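Local coordinates for protein HemO (Neisseria meningitidis, PDB 1J77) that binds heme and probably breaks its ring open with oxygen, as heme oxygenases do, in a bacterium that can use heme as a source of iron, at residues D27-S32 against F183-L188. Residues are numbered along the deposited sequence; the frame is centred on the assembly and turned at random.
With HEM (protoporphyrin IX containing Fe), chain B.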
# COMPACT_ATOMS: atom_id res chain seq x y z
N ASP A 27 -6.50 -3.54 -7.66
CA ASP A 27 -6.42 -4.99 -7.62
C ASP A 27 -6.43 -5.53 -9.08
O ASP A 27 -5.54 -6.22 -9.49
CB ASP A 27 -7.61 -5.48 -6.77
CG ASP A 27 -7.79 -7.03 -6.73
OD1 ASP A 27 -7.18 -7.79 -7.51
OD2 ASP A 27 -8.51 -7.52 -5.80
N ASN A 28 -7.41 -5.08 -9.84
CA ASN A 28 -7.53 -5.53 -11.23
C ASN A 28 -6.33 -5.14 -12.07
O ASN A 28 -5.86 -5.95 -12.89
CB ASN A 28 -8.80 -4.93 -11.86
CG ASN A 28 -10.07 -5.55 -11.35
OD1 ASN A 28 -10.06 -6.69 -10.92
ND2 ASN A 28 -11.18 -4.80 -11.43
N LEU A 29 -5.86 -3.89 -11.91
CA LEU A 29 -4.71 -3.48 -12.72
C LEU A 29 -3.43 -4.24 -12.37
O LEU A 29 -2.64 -4.59 -13.25
CB LEU A 29 -4.49 -1.97 -12.62
CG LEU A 29 -3.42 -1.34 -13.50
CD1 LEU A 29 -3.62 -1.63 -15.01
CD2 LEU A 29 -3.41 0.13 -13.26
N VAL A 30 -3.18 -4.42 -11.07
CA VAL A 30 -2.01 -5.17 -10.63
C VAL A 30 -2.07 -6.59 -11.26
O VAL A 30 -1.11 -7.07 -11.87
CB VAL A 30 -1.95 -5.30 -9.11
CG1 VAL A 30 -0.97 -6.43 -8.66
CG2 VAL A 30 -1.63 -3.92 -8.45
N MET A 31 -3.20 -7.24 -11.12
CA MET A 31 -3.26 -8.58 -11.70
C MET A 31 -3.17 -8.61 -13.22
O MET A 31 -2.51 -9.49 -13.76
CB MET A 31 -4.48 -9.29 -11.21
CG MET A 31 -4.52 -9.47 -9.70
SD MET A 31 -3.05 -10.31 -9.02
CE MET A 31 -3.20 -11.89 -9.79
N SER A 32 -3.68 -7.58 -13.90
CA SER A 32 -3.63 -7.59 -15.36
C SER A 32 -2.20 -7.52 -15.88
O SER A 32 -1.92 -7.99 -17.01
CB SER A 32 -4.38 -6.43 -15.98
OG SER A 32 -5.72 -6.47 -15.69
N PHE A 183 -2.02 7.58 -7.06
CA PHE A 183 -0.57 7.57 -7.20
C PHE A 183 -0.03 6.14 -7.41
O PHE A 183 0.83 5.94 -8.26
CB PHE A 183 0.09 8.24 -5.98
CG PHE A 183 1.61 8.20 -6.00
CD1 PHE A 183 2.32 8.91 -6.95
CD2 PHE A 183 2.31 7.38 -5.14
CE1 PHE A 183 3.65 8.88 -6.97
CE2 PHE A 183 3.70 7.36 -5.17
CZ PHE A 183 4.34 8.11 -6.11
N TYR A 184 -0.53 5.17 -6.67
CA TYR A 184 -0.15 3.79 -6.90
C TYR A 184 -0.30 3.39 -8.35
O TYR A 184 0.63 2.80 -8.91
CB TYR A 184 -0.90 2.84 -6.00
CG TYR A 184 -0.32 1.43 -5.94
CD1 TYR A 184 0.63 1.05 -5.03
CD2 TYR A 184 -0.71 0.45 -6.83
CE1 TYR A 184 1.18 -0.22 -4.99
CE2 TYR A 184 -0.18 -0.82 -6.79
CZ TYR A 184 0.71 -1.17 -5.87
OH TYR A 184 1.26 -2.42 -5.86
N LYS A 185 -1.41 3.75 -8.96
CA LYS A 185 -1.59 3.39 -10.36
C LYS A 185 -0.69 4.20 -11.30
O LYS A 185 -0.25 3.67 -12.30
CB LYS A 185 -3.04 3.56 -10.78
CG LYS A 185 -4.00 2.60 -10.05
CD LYS A 185 -5.42 2.48 -10.66
CE LYS A 185 -6.25 3.67 -10.37
NZ LYS A 185 -7.60 3.58 -11.03
N VAL A 186 -0.44 5.48 -11.01
CA VAL A 186 0.51 6.25 -11.83
C VAL A 186 1.87 5.53 -11.83
O VAL A 186 2.47 5.32 -12.92
CB VAL A 186 0.71 7.70 -11.29
CG1 VAL A 186 1.96 8.35 -11.91
CG2 VAL A 186 -0.54 8.52 -11.49
N VAL A 187 2.36 5.13 -10.67
CA VAL A 187 3.62 4.42 -10.57
C VAL A 187 3.60 3.07 -11.32
O VAL A 187 4.57 2.72 -12.02
CB VAL A 187 4.07 4.25 -9.10
CG1 VAL A 187 5.34 3.47 -9.03
CG2 VAL A 187 4.20 5.62 -8.45
N LEU A 188 2.52 2.31 -11.15
CA LEU A 188 2.37 1.02 -11.78
C LEU A 188 2.47 1.21 -13.29
O LEU A 188 3.21 0.48 -13.96
CB LEU A 188 1.02 0.42 -11.35
CG LEU A 188 0.67 -0.96 -11.89
CD1 LEU A 188 -0.48 -1.54 -11.09
CD2 LEU A 188 0.34 -1.05 -13.37
CHA HEM B . -8.19 -4.66 1.70
CHB HEM B . -7.15 -7.61 -1.99
CHC HEM B . -3.80 -4.43 -3.57
CHD HEM B . -5.21 -1.27 -0.13
C1A HEM B . -8.13 -5.77 0.90
C2A HEM B . -8.80 -7.06 1.14
C3A HEM B . -8.50 -7.85 0.11
C4A HEM B . -7.65 -7.11 -0.82
CMA HEM B . -8.98 -9.31 -0.09
CAA HEM B . -9.65 -7.51 2.36
CBA HEM B . -8.74 -8.25 3.34
CGA HEM B . -9.45 -8.60 4.63
O1A HEM B . -10.50 -7.96 4.93
O2A HEM B . -8.96 -9.53 5.34
C1B HEM B . -6.15 -7.02 -2.75
C2B HEM B . -5.52 -7.62 -3.89
C3B HEM B . -4.60 -6.72 -4.37
C4B HEM B . -4.60 -5.58 -3.46
CMB HEM B . -5.91 -9.03 -4.40
CAB HEM B . -3.63 -6.90 -5.53
CBB HEM B . -3.97 -7.58 -6.63
C1C HEM B . -3.86 -3.34 -2.74
C2C HEM B . -2.97 -2.18 -2.79
C3C HEM B . -3.40 -1.30 -1.88
C4C HEM B . -4.50 -1.87 -1.14
CMC HEM B . -1.85 -2.01 -3.82
CAC HEM B . -2.84 0.08 -1.55
CBC HEM B . -2.07 0.71 -2.43
C1D HEM B . -6.13 -1.92 0.64
C2D HEM B . -6.78 -1.28 1.75
C3D HEM B . -7.71 -2.30 2.32
C4D HEM B . -7.52 -3.47 1.48
CMD HEM B . -6.54 0.15 2.23
CAD HEM B . -8.61 -2.20 3.55
CBD HEM B . -10.07 -2.12 3.20
CGD HEM B . -10.77 -1.91 4.53
O1D HEM B . -10.89 -0.73 4.94
O2D HEM B . -11.25 -2.91 5.14
NA HEM B . -7.44 -5.85 -0.29
NB HEM B . -5.60 -5.76 -2.54
NC HEM B . -4.74 -3.10 -1.73
ND HEM B . -6.59 -3.23 0.47
FE HEM B . -6.18 -4.45 -1.07
O HOH W 1 -4.76 -5.14 0.07
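At the side of the heme pocket, helix 11-32, which carries the axial ligand His-23, packs against helix 167-192 through Leu-29, Val-30, Tyr-184, Lys-185 and Leu-188. The short segments run nearly parallel, at 15°, their axes approaching to 10.9 Å, and no hydrogen bond joins them; the branched chains of Leu-29, Val-30 and Leu-188 suit this buried seam. Leu-29 and Leu-188 each point toward the opposite helix, and their side chains slide past each other in opposite directions, CG of Leu-29 lying 3.8 Å from CD2 of Leu-188. Leu-188 CD1 also meets Val-30, the two side chains crossing at about a right angle, with Val-30 CG2 3.7 Å from CD1. On Val-30 the two methyls divide the work: CG1, anti to the backbone N (chi1 163°), reaches the heme vinyl carbon CBB, 3.8 Å away, while CG2, beside that N, meets Leu-188 and Tyr-184. That same CG2 sits at the edge of the Tyr-184 ring, 3.8 Å from CE2, near the ring plane. Heme methyl CMC stands over one face of the tyrosine, offset toward the rim, and comes to 3.4 Å from CZ. Phe-52 of helix 39-60 packs edge-to-face with the same ring. Lys-185 suits a buried position by its two-part character: its methylene CD rests 4.0 Å from Leu-29 CD2, while NZ is carried on to a hydrogen bond with Ser-25 and a salt bridge with Glu-199. Farther round helix 11-32, Met-31 uses its flexible thioether chain to touch the heme vinyl, its CG 3.6 Å from CBB. A heme periphery bordered by aliphatic and aromatic side chains, between the helix of the proximal histidine and its neighbour, is in keeping with the all-helical heme oxygenase fold.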